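Periplasmic binding protein/LacI transcriptional regulator (Burkholderia graminis C4D1M, PDB 5HQJ) binds D-arabinose, held as alpha-D-arabinopyranose, and probably serves as the periplasmic sugar-capturing component of an ABC transporter. Local coordinates at residues M139-L147 with K240-D248; L165-L176 with G213-G221. All blocks are in the same frame, centred on the assembly; numbering follows the deposited sequence.

Contact 1: residues M139-L147 with K240-D248. With 64K (alpha-D-arabinopyranose), chain B.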
loop_
_atom_site.group_PDB
_atom_site.type_symbol
_atom_site.label_atom_id
_atom_site.label_comp_id
_atom_site.label_asym_id
_atom_site.label_seq_id
_atom_site.Cartn_x
_atom_site.Cartn_y
_atom_site.Cartn_z
HETATM N N MSE A 139 -2.218 -5.561 -13.226
HETATM C CA MSE A 139 -3.358 -4.699 -13.505
HETATM C C MSE A 139 -3.442 -4.318 -14.967
HETATM O O MSE A 139 -4.518 -4.314 -15.574
HETATM C CB MSE A 139 -3.252 -3.446 -12.648
HETATM C CG MSE A 139 -3.507 -3.676 -11.182
HETATM SE SE MSE A 139 -3.473 -1.910 -10.279
HETATM C CE MSE A 139 -5.359 -1.510 -10.055
ATOM N N ALA A 140 -2.299 -4.011 -15.554
ATOM C CA ALA A 140 -2.271 -3.656 -16.958
ATOM C C ALA A 140 -2.750 -4.802 -17.857
ATOM O O ALA A 140 -3.477 -4.566 -18.833
ATOM C CB ALA A 140 -0.867 -3.202 -17.369
ATOM N N GLU A 141 -2.321 -6.031 -17.551
ATOM C CA GLU A 141 -2.777 -7.181 -18.334
ATOM C C GLU A 141 -4.273 -7.375 -18.156
ATOM O O GLU A 141 -5.002 -7.632 -19.123
ATOM C CB GLU A 141 -2.036 -8.444 -17.919
ATOM C CG GLU A 141 -0.554 -8.347 -18.099
ATOM C CD GLU A 141 0.238 -9.337 -17.253
ATOM O OE1 GLU A 141 1.482 -9.335 -17.360
ATOM O OE2 GLU A 141 -0.368 -10.103 -16.476
ATOM N N THR A 142 -4.737 -7.274 -16.916
ATOM C CA THR A 142 -6.143 -7.415 -16.637
ATOM C C THR A 142 -6.950 -6.384 -17.446
ATOM O O THR A 142 -7.964 -6.684 -18.109
ATOM C CB THR A 142 -6.426 -7.253 -15.143
ATOM O OG1 THR A 142 -5.754 -8.278 -14.360
ATOM C CG2 THR A 142 -7.930 -7.318 -14.905
HETATM N N MSE A 143 -6.518 -5.121 -17.388
HETATM C CA MSE A 143 -7.188 -4.091 -18.133
HETATM C C MSE A 143 -7.153 -4.305 -19.651
HETATM O O MSE A 143 -8.150 -4.125 -20.332
HETATM C CB MSE A 143 -6.565 -2.726 -17.783
HETATM C CG MSE A 143 -7.284 -1.555 -18.451
HETATM SE SE MSE A 143 -9.011 -1.200 -17.595
HETATM C CE MSE A 143 -8.463 -0.343 -15.924
ATOM N N GLY A 144 -5.988 -4.676 -20.177
ATOM C CA GLY A 144 -5.806 -4.840 -21.599
ATOM C C GLY A 144 -6.715 -5.920 -22.142
ATOM O O GLY A 144 -7.329 -5.744 -23.190
ATOM N N LYS A 145 -6.840 -7.002 -21.394
ATOM C CA LYS A 145 -7.739 -8.095 -21.762
ATOM C C LYS A 145 -9.189 -7.605 -21.686
ATOM O O LYS A 145 -9.976 -7.741 -22.643
ATOM C CB LYS A 145 -7.482 -9.291 -20.856
ATOM C CG LYS A 145 -8.240 -10.553 -21.197
ATOM C CD LYS A 145 -7.806 -11.660 -20.230
ATOM C CE LYS A 145 -8.315 -13.037 -20.625
ATOM N NZ LYS A 145 -9.797 -13.107 -20.715
ATOM N N ALA A 146 -9.535 -6.939 -20.590
ATOM C CA ALA A 146 -10.908 -6.465 -20.416
ATOM C C ALA A 146 -11.368 -5.484 -21.483
ATOM O O ALA A 146 -12.543 -5.504 -21.876
ATOM C CB ALA A 146 -11.071 -5.841 -19.041
ATOM N N LEU A 147 -10.463 -4.606 -21.934
ATOM C CA LEU A 147 -10.764 -3.630 -22.969
ATOM C C LEU A 147 -10.520 -4.143 -24.399
ATOM O O LEU A 147 -10.699 -3.395 -25.352
ATOM C CB LEU A 147 -9.934 -2.357 -22.725
ATOM C CG LEU A 147 -10.234 -1.636 -21.411
ATOM C CD1 LEU A 147 -9.364 -0.345 -21.344
ATOM C CD2 LEU A 147 -11.703 -1.297 -21.303
ATOM N N LYS A 240 -20.000 1.181 -17.944
ATOM C CA LYS A 240 -19.308 1.649 -19.142
ATOM C C LYS A 240 -17.802 1.576 -18.984
ATOM O O LYS A 240 -17.027 1.391 -19.945
ATOM C CB LYS A 240 -19.769 3.084 -19.449
ATOM C CG LYS A 240 -18.912 3.874 -20.413
ATOM C CD LYS A 240 -19.658 5.107 -20.941
ATOM C CE LYS A 240 -18.777 5.970 -21.848
ATOM N NZ LYS A 240 -17.317 5.853 -21.544
ATOM N N LEU A 241 -17.380 1.718 -17.746
ATOM C CA LEU A 241 -15.962 1.757 -17.438
ATOM C C LEU A 241 -15.495 0.469 -16.837
ATOM O O LEU A 241 -16.218 -0.165 -16.060
ATOM C CB LEU A 241 -15.672 2.865 -16.449
ATOM C CG LEU A 241 -15.721 4.306 -16.875
ATOM C CD1 LEU A 241 -15.439 5.102 -15.622
ATOM C CD2 LEU A 241 -14.725 4.598 -17.977
ATOM N N GLU A 242 -14.267 0.103 -17.149
ATOM C CA GLU A 242 -13.605 -0.930 -16.426
ATOM C C GLU A 242 -12.730 -0.318 -15.336
ATOM O O GLU A 242 -11.753 0.397 -15.640
ATOM C CB GLU A 242 -12.769 -1.754 -17.402
ATOM C CG GLU A 242 -12.360 -3.100 -16.920
ATOM C CD GLU A 242 -13.507 -4.115 -16.903
ATOM O OE1 GLU A 242 -14.487 -3.983 -17.673
ATOM O OE2 GLU A 242 -13.401 -5.062 -16.113
ATOM N N VAL A 243 -13.061 -0.626 -14.087
ATOM C CA VAL A 243 -12.405 -0.043 -12.937
ATOM C C VAL A 243 -11.667 -1.111 -12.140
ATOM O O VAL A 243 -12.239 -2.085 -11.668
ATOM C CB VAL A 243 -13.416 0.682 -12.009
ATOM C CG1 VAL A 243 -12.706 1.261 -10.759
ATOM C CG2 VAL A 243 -14.186 1.758 -12.789
ATOM N N LEU A 244 -10.374 -0.919 -11.992
ATOM C CA LEU A 244 -9.516 -1.792 -11.196
ATOM C C LEU A 244 -8.944 -0.985 -10.041
ATOM O O LEU A 244 -8.447 0.128 -10.239
ATOM C CB LEU A 244 -8.386 -2.380 -12.049
ATOM C CG LEU A 244 -8.798 -3.172 -13.284
ATOM C CD1 LEU A 244 -7.565 -3.728 -14.058
ATOM C CD2 LEU A 244 -9.687 -4.364 -12.874
ATOM N N ALA A 245 -9.028 -1.520 -8.835
ATOM C CA ALA A 245 -8.678 -0.754 -7.667
ATOM C C ALA A 245 -7.763 -1.582 -6.789
ATOM O O ALA A 245 -7.601 -2.750 -7.028
ATOM C CB ALA A 245 -9.933 -0.336 -6.894
ATOM N N PHE A 246 -7.184 -0.928 -5.797
ATOM C CA PHE A 246 -6.280 -1.540 -4.831
ATOM C C PHE A 246 -6.913 -1.633 -3.447
ATOM O O PHE A 246 -7.667 -0.748 -3.008
ATOM C CB PHE A 246 -4.970 -0.737 -4.759
ATOM C CG PHE A 246 -3.742 -1.530 -5.095
ATOM C CD1 PHE A 246 -2.985 -2.100 -4.098
ATOM C CD2 PHE A 246 -3.335 -1.720 -6.406
ATOM C CE1 PHE A 246 -1.864 -2.841 -4.414
ATOM C CE2 PHE A 246 -2.198 -2.449 -6.713
ATOM C CZ PHE A 246 -1.477 -3.009 -5.719
ATOM N N ASP A 247 -6.611 -2.754 -2.789
ATOM C CA ASP A 247 -6.932 -3.038 -1.384
ATOM C C ASP A 247 -8.398 -3.414 -1.237
ATOM O O ASP A 247 -9.143 -3.457 -2.223
ATOM C CB ASP A 247 -6.536 -1.867 -0.504
ATOM C CG ASP A 247 -5.049 -1.521 -0.627
ATOM O OD1 ASP A 247 -4.194 -2.451 -0.758
ATOM O OD2 ASP A 247 -4.698 -0.321 -0.624
ATOM N N ASP A 248 -8.788 -3.810 -0.031
ATOM C CA ASP A 248 -10.119 -4.397 0.183
ATOM C C ASP A 248 -10.869 -3.682 1.299
ATOM O O ASP A 248 -11.619 -4.311 2.041
ATOM C CB ASP A 248 -10.032 -5.909 0.502
ATOM C CG ASP A 248 -9.603 -6.189 1.938
ATOM O OD1 ASP A 248 -8.807 -5.377 2.446
ATOM O OD2 ASP A 248 -10.045 -7.204 2.533
HETATM O O2 64K B . 0.177 -0.331 0.008
HETATM C C2 64K B . -0.496 0.969 0.108
HETATM C C3 64K B . -1.968 0.711 0.116
HETATM O O3 64K B . -2.378 0.386 -1.194
HETATM C C4 64K B . -2.766 1.947 0.515
HETATM O O4 64K B . -2.696 2.980 -0.486
HETATM C C5 64K B . -2.233 2.501 1.758
HETATM O O5 64K B . -0.862 2.914 1.537
HETATM C C1 64K B . -0.078 1.660 1.376
HETATM O O1 64K B . 1.253 1.991 1.276
#

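Contact 2: residues L165-L176 with G213-G221. With 64K (alpha-D-arabinopyranose), chain B.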
loop_
_atom_site.group_PDB
_atom_site.type_symbol
_atom_site.label_atom_id
_atom_site.label_comp_id
_atom_site.label_asym_id
_atom_site.label_seq_id
_atom_site.Cartn_x
_atom_site.Cartn_y
_atom_site.Cartn_z
ATOM N N LEU A 165 3.631 3.229 -4.620
ATOM C CA LEU A 165 2.593 3.719 -5.515
ATOM C C LEU A 165 3.201 4.052 -6.843
ATOM O O LEU A 165 2.662 3.704 -7.873
ATOM C CB LEU A 165 1.901 4.942 -4.945
ATOM C CG LEU A 165 1.154 4.735 -3.647
ATOM C CD1 LEU A 165 0.341 5.967 -3.370
ATOM C CD2 LEU A 165 0.276 3.462 -3.655
ATOM N N ASN A 166 4.376 4.675 -6.830
ATOM C CA ASN A 166 5.008 5.000 -8.100
ATOM C C ASN A 166 5.476 3.766 -8.868
ATOM O O ASN A 166 5.407 3.741 -10.082
ATOM C CB ASN A 166 6.183 5.967 -7.896
ATOM C CG ASN A 166 5.722 7.331 -7.478
ATOM O OD1 ASN A 166 4.580 7.720 -7.728
ATOM N ND2 ASN A 166 6.603 8.082 -6.860
ATOM N N GLU A 167 5.901 2.720 -8.165
ATOM C CA GLU A 167 6.192 1.470 -8.808
ATOM C C GLU A 167 4.959 0.844 -9.447
ATOM O O GLU A 167 5.048 0.293 -10.525
ATOM C CB GLU A 167 6.817 0.523 -7.791
ATOM C CG GLU A 167 8.237 0.979 -7.459
ATOM C CD GLU A 167 8.862 0.229 -6.298
ATOM O OE1 GLU A 167 8.109 -0.336 -5.492
ATOM O OE2 GLU A 167 10.104 0.212 -6.185
ATOM N N ARG A 168 3.827 0.911 -8.764
ATOM C CA ARG A 168 2.587 0.399 -9.303
ATOM C C ARG A 168 2.284 1.114 -10.612
ATOM O O ARG A 168 1.903 0.514 -11.616
ATOM C CB ARG A 168 1.413 0.613 -8.327
ATOM C CG ARG A 168 1.559 -0.252 -7.086
ATOM C CD ARG A 168 0.510 0.081 -6.012
ATOM N NE ARG A 168 0.942 -0.541 -4.774
ATOM C CZ ARG A 168 0.424 -0.324 -3.580
ATOM N NH1 ARG A 168 -0.635 0.475 -3.420
ATOM N NH2 ARG A 168 0.929 -0.960 -2.515
ATOM N N ILE A 169 2.400 2.428 -10.585
ATOM C CA ILE A 169 2.177 3.192 -11.819
ATOM C C ILE A 169 3.145 2.805 -12.960
ATOM O O ILE A 169 2.770 2.631 -14.154
ATOM C CB ILE A 169 2.295 4.720 -11.551
ATOM C CG1 ILE A 169 1.233 5.180 -10.550
ATOM C CG2 ILE A 169 2.176 5.558 -12.852
ATOM C CD1 ILE A 169 1.474 6.595 -10.007
ATOM N N ALA A 170 4.417 2.670 -12.627
ATOM C CA ALA A 170 5.404 2.241 -13.623
ATOM C C ALA A 170 5.085 0.862 -14.198
ATOM O O ALA A 170 5.212 0.661 -15.403
ATOM C CB ALA A 170 6.768 2.291 -13.016
ATOM N N GLY A 171 4.639 -0.062 -13.354
ATOM C CA GLY A 171 4.188 -1.356 -13.836
ATOM C C GLY A 171 3.009 -1.293 -14.791
ATOM O O GLY A 171 2.987 -1.963 -15.825
ATOM N N ILE A 172 2.021 -0.469 -14.478
ATOM C CA ILE A 172 0.895 -0.269 -15.373
ATOM C C ILE A 172 1.371 0.296 -16.695
ATOM O O ILE A 172 0.966 -0.228 -17.726
ATOM C CB ILE A 172 -0.180 0.681 -14.752
ATOM C CG1 ILE A 172 -0.819 0.078 -13.471
ATOM C CG2 ILE A 172 -1.210 1.050 -15.788
ATOM C CD1 ILE A 172 -1.616 1.064 -12.639
ATOM N N LYS A 173 2.160 1.368 -16.686
ATOM C CA LYS A 173 2.525 2.022 -17.926
ATOM C C LYS A 173 3.397 1.071 -18.771
ATOM O O LYS A 173 3.191 0.959 -19.959
ATOM C CB LYS A 173 3.202 3.366 -17.653
ATOM C CG LYS A 173 2.228 4.355 -17.103
ATOM C CD LYS A 173 2.832 5.772 -16.950
ATOM C CE LYS A 173 1.767 6.835 -16.693
ATOM N NZ LYS A 173 2.453 8.179 -16.649
ATOM N N LYS A 174 4.333 0.365 -18.165
ATOM C CA LYS A 174 5.164 -0.580 -18.948
ATOM C C LYS A 174 4.306 -1.710 -19.539
ATOM O O LYS A 174 4.455 -2.065 -20.716
ATOM C CB LYS A 174 6.291 -1.130 -18.077
ATOM C CG LYS A 174 7.332 -1.931 -18.818
ATOM C CD LYS A 174 8.345 -2.554 -17.863
ATOM C CE LYS A 174 9.081 -1.502 -17.052
ATOM N NZ LYS A 174 10.228 -2.087 -16.312
ATOM N N GLY A 175 3.365 -2.240 -18.766
ATOM C CA GLY A 175 2.472 -3.299 -19.221
ATOM C C GLY A 175 1.543 -2.842 -20.328
ATOM O O GLY A 175 1.323 -3.529 -21.321
ATOM N N LEU A 176 0.978 -1.648 -20.199
ATOM C CA LEU A 176 0.066 -1.128 -21.227
ATOM C C LEU A 176 0.735 -0.844 -22.569
ATOM O O LEU A 176 0.058 -0.781 -23.570
ATOM C CB LEU A 176 -0.631 0.130 -20.740
ATOM C CG LEU A 176 -1.702 -0.072 -19.661
ATOM C CD1 LEU A 176 -2.281 1.289 -19.306
ATOM C CD2 LEU A 176 -2.822 -0.993 -20.104
ATOM N N GLY A 213 -11.389 3.013 -19.098
ATOM C CA GLY A 213 -10.928 2.396 -17.877
ATOM C C GLY A 213 -10.288 3.337 -16.863
ATOM O O GLY A 213 -9.713 4.358 -17.218
ATOM N N ILE A 214 -10.340 2.955 -15.592
ATOM C CA ILE A 214 -9.632 3.630 -14.515
ATOM C C ILE A 214 -8.891 2.627 -13.635
ATOM O O ILE A 214 -9.446 1.620 -13.203
ATOM C CB ILE A 214 -10.563 4.459 -13.602
ATOM C CG1 ILE A 214 -11.350 5.463 -14.416
ATOM C CG2 ILE A 214 -9.750 5.134 -12.460
ATOM C CD1 ILE A 214 -12.417 6.265 -13.589
ATOM N N PHE A 215 -7.666 2.961 -13.301
ATOM C CA PHE A 215 -6.878 2.247 -12.287
ATOM C C PHE A 215 -6.773 3.077 -11.014
ATOM O O PHE A 215 -6.327 4.248 -11.086
ATOM C CB PHE A 215 -5.438 2.022 -12.715
ATOM C CG PHE A 215 -5.231 1.264 -13.990
ATOM C CD1 PHE A 215 -5.260 1.916 -15.221
ATOM C CD2 PHE A 215 -4.871 -0.093 -13.980
ATOM C CE1 PHE A 215 -5.011 1.222 -16.414
ATOM C CE2 PHE A 215 -4.637 -0.759 -15.158
ATOM C CZ PHE A 215 -4.687 -0.108 -16.368
ATOM N N GLY A 216 -7.102 2.494 -9.871
ATOM C CA GLY A 216 -6.839 3.126 -8.596
ATOM C C GLY A 216 -5.711 2.350 -7.946
ATOM O O GLY A 216 -5.889 1.176 -7.635
ATOM N N VAL A 217 -4.525 2.948 -7.829
ATOM C CA VAL A 217 -3.368 2.227 -7.333
ATOM C C VAL A 217 -3.141 2.436 -5.820
ATOM O O VAL A 217 -2.186 1.877 -5.253
ATOM C CB VAL A 217 -2.069 2.601 -8.091
ATOM C CG1 VAL A 217 -2.182 2.131 -9.552
ATOM C CG2 VAL A 217 -1.672 4.114 -7.931
ATOM N N SER A 218 -3.978 3.260 -5.182
ATOM C CA SER A 218 -3.940 3.465 -3.733
ATOM C C SER A 218 -5.332 3.192 -3.131
ATOM O O SER A 218 -6.293 3.030 -3.849
ATOM C CB SER A 218 -3.463 4.872 -3.401
ATOM O OG SER A 218 -4.453 5.807 -3.728
ATOM N N GLN A 219 -5.434 3.095 -1.811
ATOM C CA GLN A 219 -6.665 2.537 -1.253
ATOM C C GLN A 219 -7.879 3.440 -1.497
ATOM O O GLN A 219 -8.978 2.925 -1.538
ATOM C CB GLN A 219 -6.529 2.214 0.254
ATOM C CG GLN A 219 -5.851 3.249 1.118
ATOM C CD GLN A 219 -6.543 4.577 1.066
ATOM O OE1 GLN A 219 -6.098 5.496 0.387
ATOM N NE2 GLN A 219 -7.644 4.691 1.784
ATOM N N VAL A 220 -7.681 4.741 -1.720
ATOM C CA VAL A 220 -8.796 5.686 -2.002
ATOM C C VAL A 220 -9.419 5.629 -3.425
ATOM O O VAL A 220 -10.535 6.150 -3.672
ATOM C CB VAL A 220 -8.329 7.129 -1.768
ATOM C CG1 VAL A 220 -7.562 7.668 -2.981
ATOM C CG2 VAL A 220 -9.504 8.027 -1.432
ATOM N N GLY A 221 -8.724 5.010 -4.358
ATOM C CA GLY A 221 -9.177 5.092 -5.732
ATOM C C GLY A 221 -10.493 4.375 -5.937
ATOM O O GLY A 221 -11.431 4.908 -6.570
HETATM O O2 64K B . 0.177 -0.331 0.008
HETATM C C2 64K B . -0.496 0.969 0.108
HETATM C C3 64K B . -1.968 0.711 0.116
HETATM O O3 64K B . -2.378 0.386 -1.194
HETATM C C4 64K B . -2.766 1.947 0.515
HETATM O O4 64K B . -2.696 2.980 -0.486
HETATM C C5 64K B . -2.233 2.501 1.758
HETATM O O5 64K B . -0.862 2.914 1.537
HETATM C C1 64K B . -0.078 1.660 1.376
HETATM O O1 64K B . 1.253 1.991 1.276
#

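Contact 1: residues M139-L147 with K240-D248
M139, a selenomethionine, brings its SE to the rim of the F246 ring, a Met-aromatic contact made in the ring plane. M139 SE lies 5.0 Å from the F246 ring centroid and 85° off the normal, so the selenium meets ring carbons CD2 and CE2 and not the face. Beyond it the M139 side chain turns at chi3 and lays CE 3.7 Å from L244 CB. L244 points from the strand to the helix; its CD1 lies 3.5 Å from M139 O and beside T142 CG2. M143, also selenomethionine, starts with CG anti to its backbone N (chi1 -176°), then folds back through two bends. This fold brings M143 CE 3.4 Å from E242 O, while the M143 and E242 side chains slide past each other in opposite directions, SE lying against E242 CB. At the far end E242 uses its aliphatic stem, with CG and CD both resting on A146 CB at 3.7 Å. One residue beyond F246, D247 accepts a very short hydrogen bond of 2.5 Å at OD2 from sugar O3. Its OD1 is hydrogen-bonded to Q267 NE2, which helps to hold the carboxylate. Helix 139-146 runs almost antiparallel to strand 242-246, their axes approaching to 9.6 Å, and M139 also touches F215 on strand 211-216 and M265 on strand 263-266, so the helix spans three adjacent strands of the sheet.

Contact 2: residues L165-L176 with G213-G221
I172 and V217 meet at the tightest point, where the I172 CD1 methyl presses to 3.3 Å from V217 CG1, closer than carbons usually sit. The same isoleucine covers F215 with its other branch: I172 CG2, anti to the backbone N, lies over one face of the F215 ring, 3.8 Å from the centroid and 15° off the normal, in a CH-pi contact. L176 CD1 approaches the far end of that ring more loosely, 4.0 Å from F215 CE1. Helix 163-176 is the connection of a beta-alpha-beta crossover between parallel strands 150-156 and 181-188, and here it packs over the third strand, 211-216. As in other type I periplasmic binding proteins, the loop after such a strand turns toward the sugar. R168 runs extended from CG to NE past V217 and offers NH1 to V217 O at 2.8 Å, the carbonyl almost in the guanidinium plane. R168 NH1 also donates a hydrogen bond to sugar O3, and R168 NH2 a straighter one to sugar O2 (2.7 Å, N-H...O 168°). NE is hydrogen-bonded to N132 OD1, so all three nitrogens of the group are engaged, which fixes its rotation, while Q219 N reaches sugar O4. On the looser side, I169 is partly exposed and crosses V217 at about a right angle, with I169 CG1 no nearer than 4.1 Å to V217 CG2.

Overall arrangement
Contacts 1 and 2 stand about 10 Å apart, centre to centre, in one lobe of the protein, and are joined through their strands. Strands 242-246 and 211-216 are neighbours in the sheet, linked by probable hydrogen bonds from G216 N to L244 O (2.7 Å) and from I214 N to E242 O (2.9 Å). F215 packs against both helices. Where the strands end, the two contacts share the sugar: D247 of contact 1 and R168 of contact 2 both hydrogen-bond its O3, D247 as acceptor and R168 as donor, and R168 makes a cation-pi contact with F246. D247 OD2 also lies 3.2 Å from Q219 CB. D116, following a strand of the other sheet, also binds the sugar, which lies between the lobes.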